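Local coordinates for peptidase M16 inactive domain family protein (Pseudomonas fluorescens, PDB 3GWB) that is of uncertain function but probably belongs to the non-catalytic members of the zinc-dependent M16 peptidase family, at residues 84-89 with 95-100; 34-39 with 110-115; 40-45 with 117-122; 65-68 with 74-77; 57-62 with 190-195. All coordinates share one frame; numbering follows the deposited sequence.

Interaction 1 of 5, residues 84-89 with 95-100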
# COMPACT_ATOMS: atom_id res chain seq x y z
N ALA A 84 -15.98 -7.98 8.56
CA ALA A 84 -15.15 -7.09 9.36
C ALA A 84 -13.70 -7.04 8.90
O ALA A 84 -13.18 -8.02 8.36
CB ALA A 84 -15.20 -7.52 10.83
N ASP A 85 -13.05 -5.91 9.13
CA ASP A 85 -11.65 -5.76 8.75
C ASP A 85 -10.77 -5.47 9.98
O ASP A 85 -11.13 -4.66 10.82
CB ASP A 85 -11.48 -4.64 7.73
CG ASP A 85 -10.03 -4.46 7.30
OD1 ASP A 85 -9.39 -3.49 7.77
OD2 ASP A 85 -9.52 -5.29 6.51
N PHE A 86 -9.63 -6.14 10.05
CA PHE A 86 -8.70 -5.96 11.16
C PHE A 86 -7.57 -5.07 10.70
O PHE A 86 -7.10 -5.19 9.56
CB PHE A 86 -8.15 -7.33 11.61
CG PHE A 86 -7.07 -7.23 12.67
CD1 PHE A 86 -7.40 -6.93 13.99
CD2 PHE A 86 -5.73 -7.42 12.33
CE1 PHE A 86 -6.40 -6.82 14.97
CE2 PHE A 86 -4.73 -7.32 13.30
CZ PHE A 86 -5.07 -7.01 14.62
N GLY A 87 -7.13 -4.17 11.57
CA GLY A 87 -6.02 -3.29 11.23
C GLY A 87 -5.01 -3.22 12.36
O GLY A 87 -5.37 -3.40 13.52
N ASN A 88 -3.74 -3.00 12.03
CA ASN A 88 -2.71 -2.90 13.06
C ASN A 88 -1.52 -2.09 12.56
O ASN A 88 -1.31 -1.96 11.35
CB ASN A 88 -2.26 -4.29 13.51
CG ASN A 88 -1.37 -4.99 12.49
OD1 ASN A 88 -0.14 -4.96 12.59
ND2 ASN A 88 -1.99 -5.61 11.50
N GLY A 89 -0.75 -1.55 13.49
CA GLY A 89 0.41 -0.77 13.13
C GLY A 89 1.14 -0.31 14.38
O GLY A 89 0.50 -0.04 15.40
N ALA A 95 1.08 2.04 19.33
CA ALA A 95 0.86 0.82 18.57
C ALA A 95 -0.65 0.71 18.52
O ALA A 95 -1.33 1.00 19.51
CB ALA A 95 1.47 -0.39 19.28
N VAL A 96 -1.18 0.28 17.38
CA VAL A 96 -2.63 0.20 17.25
C VAL A 96 -3.15 -1.14 16.75
O VAL A 96 -2.45 -1.91 16.10
CB VAL A 96 -3.14 1.30 16.29
CG1 VAL A 96 -2.53 2.66 16.66
CG2 VAL A 96 -2.79 0.96 14.85
N ALA A 97 -4.41 -1.39 17.10
CA ALA A 97 -5.14 -2.57 16.68
C ALA A 97 -6.53 -1.99 16.44
O ALA A 97 -7.08 -1.31 17.31
CB ALA A 97 -5.16 -3.61 17.77
N SER A 98 -7.08 -2.25 15.26
CA SER A 98 -8.38 -1.71 14.92
C SER A 98 -9.31 -2.72 14.27
O SER A 98 -8.87 -3.72 13.70
CB SER A 98 -8.23 -0.51 13.98
OG SER A 98 -7.61 -0.87 12.75
N LEU A 99 -10.61 -2.44 14.36
CA LEU A 99 -11.63 -3.30 13.79
C LEU A 99 -12.78 -2.47 13.22
O LEU A 99 -13.32 -1.60 13.91
CB LEU A 99 -12.20 -4.23 14.86
CG LEU A 99 -13.35 -5.14 14.42
CD1 LEU A 99 -12.78 -6.34 13.68
CD2 LEU A 99 -14.14 -5.61 15.62
N ARG A 100 -13.12 -2.71 11.97
CA ARG A 100 -14.26 -2.04 11.37
C ARG A 100 -15.22 -3.21 11.22
O ARG A 100 -14.84 -4.26 10.72
CB ARG A 100 -13.92 -1.43 10.01
CG ARG A 100 -15.14 -0.84 9.31
CD ARG A 100 -14.80 0.27 8.30
NE ARG A 100 -13.89 -0.16 7.23
CZ ARG A 100 -12.56 -0.19 7.34
NH1 ARG A 100 -11.97 0.17 8.47
NH2 ARG A 100 -11.82 -0.59 6.31
O HOH W 1 -9.73 -1.88 11.06
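Gly87 and Ser98 face each other as the central hydrogen-bonded pair of an antiparallel hairpin, strand 85-90 against strand 95-102; the axes of 85-89 and 95-100 run 168° apart. Six backbone bonds in three reciprocal pairs (Asp85 with Arg100, Gly87 with Ser98, Gly89 with Val96) fix the register. The shortest joins Val96 N to Gly89 O, 2.6 Å and nearly in line with the carbonyl. Phe86 with Leu99 and Asn88 with Ala97 form the non-hydrogen-bonded pairs, where each strand's CA-H groups lean on carbonyl oxygens opposite.

Ser98 can be traced outward. Its CB passes Gly87 O at 4.1 Å; OG, set between the backbone N and the carbonyl carbon (chi1 62°), then lies 3.3 Å from Gly87 CA. That oxygen also shares a water with the chain opposite: 2.9 Å from Ser98 OG, the water donates to Asp85 O over 3.1 Å. A CB modelled on Gly87 would collide with OG, so the glycine makes room for the hydroxyl.

On the same face Asp85 OD1 lies 4.1 Å from Arg100 NH2, well out of the guanidinium plane. On the other, Leu99 CD1 meets Ala84 CB at 3.9 Å. The chemistry implies a hairpin held by its backbone: one face carries Ser98, a bridging water, Val96, and charges that probably attract only weakly, since no N-H points at the carboxylate; the other sends Phe86, Ala97 and Leu99 to helix 105-120.

Interaction 2 of 5, residues 34-39 with 110-115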
# COMPACT_ATOMS: atom_id res chain seq x y z
N PRO A 34 -24.82 1.46 9.07
CA PRO A 34 -24.94 0.28 9.93
C PRO A 34 -23.59 -0.39 10.20
O PRO A 34 -23.40 -1.58 9.94
CB PRO A 34 -25.88 -0.62 9.13
CG PRO A 34 -25.42 -0.37 7.72
CD PRO A 34 -25.27 1.15 7.69
N MSE A 35 -22.66 0.38 10.73
CA MSE A 35 -21.33 -0.14 11.02
C MSE A 35 -20.65 0.73 12.05
O MSE A 35 -21.17 1.77 12.44
CB MSE A 35 -20.49 -0.20 9.74
CG MSE A 35 -20.60 1.03 8.84
SE MSE A 35 -19.82 0.79 7.19
CE MSE A 35 -20.12 -0.99 6.93
N PHE A 36 -19.48 0.31 12.51
CA PHE A 36 -18.76 1.10 13.49
C PHE A 36 -17.28 0.79 13.43
O PHE A 36 -16.86 -0.23 12.86
CB PHE A 36 -19.30 0.83 14.90
CG PHE A 36 -18.93 -0.52 15.45
CD1 PHE A 36 -17.75 -0.70 16.15
CD2 PHE A 36 -19.76 -1.61 15.24
CE1 PHE A 36 -17.39 -1.96 16.64
CE2 PHE A 36 -19.42 -2.88 15.72
CZ PHE A 36 -18.23 -3.05 16.43
N ASP A 37 -16.49 1.69 14.00
CA ASP A 37 -15.04 1.55 14.04
C ASP A 37 -14.58 1.51 15.49
O ASP A 37 -14.97 2.36 16.29
CB ASP A 37 -14.37 2.72 13.34
CG ASP A 37 -14.56 2.69 11.84
OD1 ASP A 37 -13.97 3.54 11.14
OD2 ASP A 37 -15.29 1.81 11.35
N LEU A 38 -13.78 0.50 15.80
CA LEU A 38 -13.20 0.33 17.13
C LEU A 38 -11.69 0.46 16.94
O LEU A 38 -11.11 -0.22 16.10
CB LEU A 38 -13.55 -1.05 17.71
CG LEU A 38 -12.84 -1.49 18.99
CD1 LEU A 38 -13.16 -0.52 20.12
CD2 LEU A 38 -13.30 -2.91 19.36
N ARG A 39 -11.07 1.33 17.72
CA ARG A 39 -9.63 1.53 17.61
C ARG A 39 -9.01 1.49 19.00
O ARG A 39 -9.51 2.13 19.93
CB ARG A 39 -9.36 2.87 16.92
CG ARG A 39 -7.91 3.14 16.53
CD ARG A 39 -7.83 4.49 15.81
NE ARG A 39 -6.47 4.88 15.45
CZ ARG A 39 -5.78 4.38 14.43
NH1 ARG A 39 -6.32 3.45 13.65
NH2 ARG A 39 -4.55 4.82 14.18
N PRO A 110 -19.63 -11.96 17.15
CA PRO A 110 -18.59 -12.95 16.81
C PRO A 110 -17.28 -12.24 16.43
O PRO A 110 -16.20 -12.69 16.80
CB PRO A 110 -19.19 -13.69 15.62
CG PRO A 110 -20.66 -13.62 15.89
CD PRO A 110 -20.84 -12.19 16.33
N ALA A 111 -17.40 -11.14 15.69
CA ALA A 111 -16.23 -10.38 15.26
C ALA A 111 -15.46 -9.78 16.44
O ALA A 111 -14.24 -9.76 16.44
CB ALA A 111 -16.64 -9.28 14.30
N LEU A 112 -16.19 -9.30 17.45
CA LEU A 112 -15.55 -8.71 18.62
C LEU A 112 -14.89 -9.75 19.50
O LEU A 112 -13.86 -9.48 20.12
CB LEU A 112 -16.57 -7.90 19.42
CG LEU A 112 -16.98 -6.59 18.73
CD1 LEU A 112 -18.27 -6.08 19.36
CD2 LEU A 112 -15.85 -5.57 18.85
N LYS A 113 -15.48 -10.94 19.57
CA LYS A 113 -14.90 -12.02 20.36
C LYS A 113 -13.57 -12.43 19.74
O LYS A 113 -12.60 -12.69 20.46
CB LYS A 113 -15.82 -13.23 20.40
CG LYS A 113 -17.06 -13.04 21.25
CD LYS A 113 -17.87 -14.33 21.36
CE LYS A 113 -17.07 -15.42 22.06
NZ LYS A 113 -17.88 -16.67 22.24
N LEU A 114 -13.52 -12.48 18.41
CA LEU A 114 -12.29 -12.84 17.72
C LEU A 114 -11.26 -11.73 17.90
O LEU A 114 -10.08 -11.99 18.14
CB LEU A 114 -12.57 -13.07 16.23
CG LEU A 114 -11.36 -13.32 15.31
CD1 LEU A 114 -10.54 -14.50 15.84
CD2 LEU A 114 -11.86 -13.60 13.90
N PHE A 115 -11.71 -10.48 17.77
CA PHE A 115 -10.83 -9.32 17.93
C PHE A 115 -10.20 -9.28 19.33
O PHE A 115 -9.01 -9.05 19.47
CB PHE A 115 -11.61 -8.04 17.68
CG PHE A 115 -10.78 -6.78 17.78
CD1 PHE A 115 -9.86 -6.46 16.79
CD2 PHE A 115 -10.89 -5.94 18.89
CE1 PHE A 115 -9.08 -5.31 16.87
CE2 PHE A 115 -10.11 -4.78 18.99
CZ PHE A 115 -9.20 -4.47 17.99
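Leu38 pushes one methyl into the hollow between Leu112 and Phe115, which stand three residues apart on helix 110-115. Its CD2 lies 3.7 Å from Leu112 CD2 and equally 3.7 Å from Phe115 CE2, so a single carbon touches both walls. With CG anti to the backbone N (chi1 170°), the leucine reaches out from the strand to make this double contact. Its CD2 approaches the Phe115 ring at an oblique angle.

The interlock also runs the other way. Leu112 is forked: while CD2 meets Leu38, CD1 turns to Phe36, two residues back along the strand, and comes within 4.2 Å of the ring atom CZ. The leucine tip thus spans the side chains of Phe36 and Leu38. Only 166 Å² is buried between the segments, and all of the touching is apolar. Leu99 of the adjoining strand packs on Leu112 and Phe115, while Val217 and Ile213 of helix 207-220 add to the same layer.

Strand 35-39 and the helix run nearly parallel, 11° between their directions, with axes 12.1 Å apart at closest approach. A helix laid along a mixed sheet with interdigitating apolar side chains is the layered alpha/beta packing of the M16 peptidase fold.

Interaction 3 of 5, residues 40-45 with 117-122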
# COMPACT_ATOMS: atom_id res chain seq x y z
N LEU A 40 -7.94 0.72 19.13
CA LEU A 40 -7.23 0.59 20.40
C LEU A 40 -5.84 1.18 20.21
O LEU A 40 -5.10 0.79 19.31
CB LEU A 40 -7.10 -0.89 20.80
CG LEU A 40 -8.27 -1.57 21.53
CD1 LEU A 40 -9.60 -1.26 20.86
CD2 LEU A 40 -8.01 -3.07 21.57
N ILE A 41 -5.51 2.14 21.06
CA ILE A 41 -4.21 2.78 20.98
C ILE A 41 -3.44 2.44 22.25
O ILE A 41 -3.87 2.81 23.34
CB ILE A 41 -4.34 4.33 20.88
CG1 ILE A 41 -5.15 4.72 19.64
CG2 ILE A 41 -2.96 4.94 20.74
CD1 ILE A 41 -6.62 4.34 19.71
N PHE A 42 -2.33 1.73 22.11
CA PHE A 42 -1.50 1.33 23.24
C PHE A 42 -0.22 2.15 23.24
O PHE A 42 0.29 2.51 22.18
CB PHE A 42 -1.08 -0.15 23.15
CG PHE A 42 -2.23 -1.12 23.12
CD1 PHE A 42 -2.62 -1.78 24.27
CD2 PHE A 42 -2.90 -1.39 21.93
CE1 PHE A 42 -3.65 -2.70 24.25
CE2 PHE A 42 -3.95 -2.31 21.90
CZ PHE A 42 -4.32 -2.96 23.06
N ALA A 43 0.31 2.44 24.43
CA ALA A 43 1.59 3.12 24.54
C ALA A 43 2.59 1.97 24.40
O ALA A 43 3.28 1.60 25.36
CB ALA A 43 1.72 3.78 25.91
N ALA A 44 2.63 1.39 23.20
CA ALA A 44 3.49 0.25 22.89
C ALA A 44 4.28 0.43 21.59
O ALA A 44 4.42 -0.52 20.80
CB ALA A 44 2.65 -1.02 22.81
N GLY A 45 4.80 1.63 21.36
CA GLY A 45 5.58 1.88 20.16
C GLY A 45 7.04 1.55 20.40
O GLY A 45 7.40 1.06 21.46
N GLU A 117 -9.73 -11.74 21.36
CA GLU A 117 -8.80 -12.85 21.46
C GLU A 117 -7.48 -12.51 20.77
O GLU A 117 -6.40 -12.75 21.31
CB GLU A 117 -9.41 -14.11 20.83
CG GLU A 117 -8.55 -15.36 20.96
CD GLU A 117 -8.88 -16.19 22.19
OE1 GLU A 117 -10.04 -16.67 22.29
OE2 GLU A 117 -8.00 -16.37 23.05
N VAL A 118 -7.56 -11.95 19.57
CA VAL A 118 -6.37 -11.59 18.80
C VAL A 118 -5.48 -10.57 19.54
O VAL A 118 -4.26 -10.77 19.66
CB VAL A 118 -6.77 -11.02 17.40
CG1 VAL A 118 -5.60 -10.28 16.77
CG2 VAL A 118 -7.20 -12.17 16.49
N VAL A 119 -6.07 -9.50 20.04
CA VAL A 119 -5.28 -8.49 20.72
C VAL A 119 -4.93 -8.84 22.16
O VAL A 119 -3.84 -8.50 22.63
CB VAL A 119 -6.00 -7.12 20.69
CG1 VAL A 119 -5.11 -6.03 21.27
CG2 VAL A 119 -6.38 -6.78 19.25
N GLY A 120 -5.81 -9.54 22.86
CA GLY A 120 -5.52 -9.88 24.25
C GLY A 120 -4.86 -11.22 24.55
O GLY A 120 -4.18 -11.36 25.57
N LYS A 121 -5.04 -12.21 23.68
CA LYS A 121 -4.44 -13.52 23.92
C LYS A 121 -3.74 -14.11 22.69
O LYS A 121 -4.04 -15.22 22.27
CB LYS A 121 -5.50 -14.49 24.42
CG LYS A 121 -6.18 -14.05 25.72
CD LYS A 121 -7.27 -15.02 26.14
CE LYS A 121 -7.94 -14.60 27.45
NZ LYS A 121 -8.55 -13.24 27.38
N PRO A 122 -2.81 -13.36 22.10
CA PRO A 122 -2.11 -13.89 20.92
C PRO A 122 -1.21 -15.07 21.35
O PRO A 122 -0.71 -15.10 22.48
CB PRO A 122 -1.30 -12.69 20.44
CG PRO A 122 -0.98 -11.99 21.73
CD PRO A 122 -2.30 -12.03 22.46
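In the helix-on-sheet layer of this M16-type alpha/beta domain, Val119, close to the C-terminal end of helix 105-120, projects against Phe42 and Leu40 at the end of strand 35-42. The contact is small, 91 Å² in total, and one methyl carries it. Val119 CG1 comes 3.6 Å from Phe42 CZ. Val119 CG1 to Phe42 CE2, the neighbouring ring carbon, is 3.9 Å, so the methyl meets the far end of the ring, at an oblique slant. The same CG1 lies 4.2 Å from Leu40 CD2.

Torsions explain why one carbon serves both. CG1 of Val119 stands anti to its backbone N (chi1 -174°), which sends it away from the helix toward the sheet. Phe42 and Leu40, two apart in the strand, send their side chains to that same side, and the valine methyl reaches both ends. All three residues are buried, and their contact is purely van der Waals.

Past Phe42 the strand gives way to an inverse gamma turn centred on Ala43. The Phe42 ring also meets that of Tyr192, the planes inclined by about 35°, and Val119 O accepts a hydrogen bond from His188 NE2 of helix 181-191. The contact therefore lies between helix 105-120, strand 35-42 and the C-terminal end of helix 181-191, with Val197 of strand 197-203 alongside.

Interaction 4 of 5, residues 65-68 with 74-77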
# COMPACT_ATOMS: atom_id res chain seq x y z
N GLU A 65 -1.49 -13.30 14.04
CA GLU A 65 -0.82 -14.45 13.43
C GLU A 65 -1.30 -15.75 14.06
O GLU A 65 -0.97 -16.83 13.58
CB GLU A 65 0.70 -14.35 13.60
CG GLU A 65 1.37 -13.36 12.68
CD GLU A 65 1.15 -13.67 11.20
OE1 GLU A 65 1.22 -14.86 10.81
OE2 GLU A 65 0.91 -12.72 10.43
N GLY A 66 -2.07 -15.64 15.15
CA GLY A 66 -2.57 -16.84 15.80
C GLY A 66 -3.14 -16.67 17.19
O GLY A 66 -2.68 -15.83 17.97
N VAL A 67 -4.16 -17.47 17.50
CA VAL A 67 -4.78 -17.48 18.82
C VAL A 67 -5.03 -18.96 19.11
O VAL A 67 -4.80 -19.80 18.24
CB VAL A 67 -6.12 -16.71 18.85
CG1 VAL A 67 -5.88 -15.24 18.47
CG2 VAL A 67 -7.13 -17.35 17.92
N ALA A 68 -5.48 -19.27 20.32
CA ALA A 68 -5.74 -20.65 20.70
C ALA A 68 -6.54 -21.42 19.65
O ALA A 68 -7.68 -21.07 19.34
CB ALA A 68 -6.48 -20.69 22.04
N ALA A 74 -6.82 -18.78 9.42
CA ALA A 74 -8.11 -19.00 10.08
C ALA A 74 -8.65 -17.69 10.65
O ALA A 74 -9.84 -17.39 10.52
CB ALA A 74 -7.95 -20.03 11.18
N ILE A 75 -7.77 -16.92 11.28
CA ILE A 75 -8.18 -15.64 11.86
C ILE A 75 -8.64 -14.69 10.75
O ILE A 75 -9.69 -14.04 10.85
CB ILE A 75 -7.01 -15.01 12.64
CG1 ILE A 75 -6.67 -15.90 13.84
CG2 ILE A 75 -7.36 -13.59 13.10
CD1 ILE A 75 -5.37 -15.51 14.53
N ALA A 76 -7.88 -14.63 9.66
CA ALA A 76 -8.22 -13.76 8.54
C ALA A 76 -9.59 -14.09 7.95
O ALA A 76 -10.39 -13.19 7.69
CB ALA A 76 -7.15 -13.87 7.48
N GLN A 77 -9.86 -15.38 7.74
CA GLN A 77 -11.13 -15.78 7.17
C GLN A 77 -12.23 -15.50 8.17
O GLN A 77 -13.35 -15.16 7.80
CB GLN A 77 -11.10 -17.27 6.81
CG GLN A 77 -9.96 -17.64 5.88
CD GLN A 77 -10.27 -18.87 5.04
OE1 GLN A 77 -10.71 -19.90 5.56
NE2 GLN A 77 -10.04 -18.76 3.73
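Ile75 drives its terminal methyl onto the backbone at Gly66, the closest approach being 3.3 Å between Ile75 CD1 and Gly66 CA. The same CD1 is 3.4 Å from Gly66 N, and Val67 N lies 3.8 Å from it. This first shell is therefore mostly methyl against peptide. One side-chain pair completes it: Val67 CG1, crossing obliquely, stands 4.0 Å from Ile75 CD1. The carbonyl carbon of Glu65 is the last neighbour, just beyond that distance.

The torsions of Ile75 bring about the approach. It holds CG1 anti to its carbonyl carbon (chi1 -65°) and then extends fully (chi2 169°), so CD1 is the most advanced atom and does all the close touching. Gly66 meets a separate demand of the backbone: at its angles (phi 165°) a CB, though pointing away from Ile75, would be jammed against the carbonyl oxygen before it, a geometry that by itself requires glycine.

The second shell fixes both partners. Glu65 OE2 forms a salt bridge with Arg131 NH2 and its OE1 a hydrogen bond with Ser128 OG, so each carboxylate oxygen has its own partner. Gly66 pairs through its backbone with Thr123. On the helix side, Ala74 N bonds to Asp71 OD1.

Strand 66-67 and strand 70-71 make a small antiparallel sheet leading into helix 72-80, so the contact folds this helix back on the first of them. Val118 of helix 105-120 touches both Val67 and Ile75, while Arg131 and Ser128 belong to helix 126-143.

Interaction 5 of 5, residues 57-62 with 190-195; sequences LLTNAM and KAYAAG
Tyr192 is the residue of 190-195 that reaches helix 55-62, meeting Thr59 and Asn60. Helix 181-191 runs out through Lys190 and Ala191; the latter gives its carbonyl oxygen to Asn196 ND2 and packs on Ala44. Tyr192 is the first residue to leave helical angles, and with CG anti to its carbonyl carbon (chi1 -76°) its ring projects across to the other helix.

Along that ring, CE1 comes first, 4.1 Å from Thr59 CG2, the two side chains sliding past each other in opposite directions. At the far end Asn60 ND2 donates to Tyr192 OH over 3.0 Å. The hydroxyl lies 3° out of the amide plane, and the N-H...O angle of 160° makes the bond fairly straight; Asn60 ND2 approaches the ring at its edge. Asn60 CB is also close, 3.3 Å from Tyr192 OH. Ala194, further on, pairs by its backbone with Pro222.

His188 stacks on the Tyr192 ring. A phenylalanine in place of Tyr192 would keep most of the apolar contact but is likely to leave one Asn60 N-H without its acceptor.

Asn60 ND2 also donates to Val96 O, so a single buried amide nitrogen serves both the tyrosine and the sheet. In active M16 peptidases the corresponding helix carries the zinc-binding HXXEH motif; Leu57, Asn60 and Ala61 appear to occupy the places of its first histidine, glutamate and second histidine. With neither histidine nor the acid in place, Asn60 instead makes neutral hydrogen bonds, consistent with an inactive member.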
# COMPACT_ATOMS: atom_id res chain seq x y z
N LEU A 57 7.41 -3.43 17.34
CA LEU A 57 6.81 -3.61 16.03
C LEU A 57 6.53 -5.08 15.76
O LEU A 57 5.49 -5.44 15.19
CB LEU A 57 7.73 -3.01 14.97
CG LEU A 57 7.03 -2.53 13.70
CD1 LEU A 57 7.59 -1.17 13.29
CD2 LEU A 57 7.19 -3.57 12.60
N LEU A 58 7.44 -5.94 16.18
CA LEU A 58 7.27 -7.37 15.96
C LEU A 58 6.08 -7.91 16.75
O LEU A 58 5.31 -8.72 16.24
CB LEU A 58 8.55 -8.10 16.36
CG LEU A 58 8.72 -9.57 15.95
CD1 LEU A 58 8.38 -9.76 14.47
CD2 LEU A 58 10.17 -9.98 16.23
N THR A 59 5.92 -7.46 17.98
CA THR A 59 4.81 -7.92 18.80
C THR A 59 3.50 -7.50 18.14
O THR A 59 2.57 -8.29 18.02
CB THR A 59 4.86 -7.33 20.24
OG1 THR A 59 6.10 -7.69 20.86
CG2 THR A 59 3.71 -7.88 21.09
N ASN A 60 3.43 -6.24 17.70
CA ASN A 60 2.22 -5.74 17.07
C ASN A 60 1.87 -6.47 15.77
O ASN A 60 0.70 -6.66 15.45
CB ASN A 60 2.35 -4.24 16.80
CG ASN A 60 1.09 -3.65 16.20
OD1 ASN A 60 0.95 -3.57 14.98
ND2 ASN A 60 0.16 -3.24 17.06
N ALA A 61 2.90 -6.89 15.04
CA ALA A 61 2.69 -7.60 13.79
C ALA A 61 2.24 -9.03 14.02
O ALA A 61 1.55 -9.61 13.18
CB ALA A 61 3.99 -7.60 12.98
N MSE A 62 2.63 -9.61 15.15
CA MSE A 62 2.28 -10.99 15.47
C MSE A 62 0.90 -11.21 16.11
O MSE A 62 0.47 -12.35 16.27
CB MSE A 62 3.36 -11.59 16.38
CG MSE A 62 4.74 -11.78 15.73
SE MSE A 62 4.82 -13.25 14.68
CE MSE A 62 4.60 -14.53 15.95
N LYS A 190 3.18 -6.48 29.30
CA LYS A 190 3.50 -5.16 29.84
C LYS A 190 2.91 -3.99 29.05
O LYS A 190 2.28 -3.10 29.62
CB LYS A 190 5.02 -5.00 29.89
CG LYS A 190 5.50 -3.60 30.26
CD LYS A 190 7.02 -3.55 30.47
CE LYS A 190 7.80 -3.74 29.18
NZ LYS A 190 7.53 -2.62 28.23
N ALA A 191 3.12 -4.00 27.74
CA ALA A 191 2.67 -2.91 26.88
C ALA A 191 1.23 -2.98 26.40
O ALA A 191 0.63 -1.96 26.06
CB ALA A 191 3.62 -2.78 25.68
N TYR A 192 0.66 -4.18 26.35
CA TYR A 192 -0.72 -4.29 25.91
C TYR A 192 -1.69 -4.43 27.08
O TYR A 192 -2.85 -4.81 26.91
CB TYR A 192 -0.86 -5.45 24.92
CG TYR A 192 -0.33 -5.10 23.54
CD1 TYR A 192 1.04 -4.95 23.32
CD2 TYR A 192 -1.20 -4.86 22.48
CE1 TYR A 192 1.53 -4.56 22.08
CE2 TYR A 192 -0.72 -4.47 21.22
CZ TYR A 192 0.65 -4.32 21.04
OH TYR A 192 1.13 -3.92 19.81
N ALA A 193 -1.21 -4.11 28.28
CA ALA A 193 -2.04 -4.18 29.48
C ALA A 193 -3.19 -3.18 29.33
O ALA A 193 -3.04 -2.10 28.74
CB ALA A 193 -1.20 -3.85 30.72
N ALA A 194 -4.35 -3.54 29.86
CA ALA A 194 -5.54 -2.70 29.78
C ALA A 194 -5.33 -1.27 30.29
O ALA A 194 -5.87 -0.32 29.73
CB ALA A 194 -6.68 -3.36 30.54
N GLY A 195 -4.54 -1.12 31.35
CA GLY A 195 -4.30 0.22 31.87
C GLY A 195 -3.45 1.07 30.95
O GLY A 195 -3.32 2.28 31.16

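Interactions 1, 2 and 3 share the mixed sheet: the hairpin of interaction 1 adjoins strand 35-42, on which helix 105-120 packs in interactions 2 and 3, their centres 14 Å apart. Interactions 3 and 5 lie closest, about 5 Å between centres, meeting through Phe42, Ala44, Ala191 and Tyr192. Interaction 4 lies some 15 Å from both 2 and 3 and touches them through the outer side of the same helix. Along the chain, interaction 4 closes before interaction 1 opens, and both are nested within the loops closed by 2, 3 and 5. Interaction 5 thus ties helix 55-62 to a distant part of the sequence, within one compact alpha/beta half of the protein.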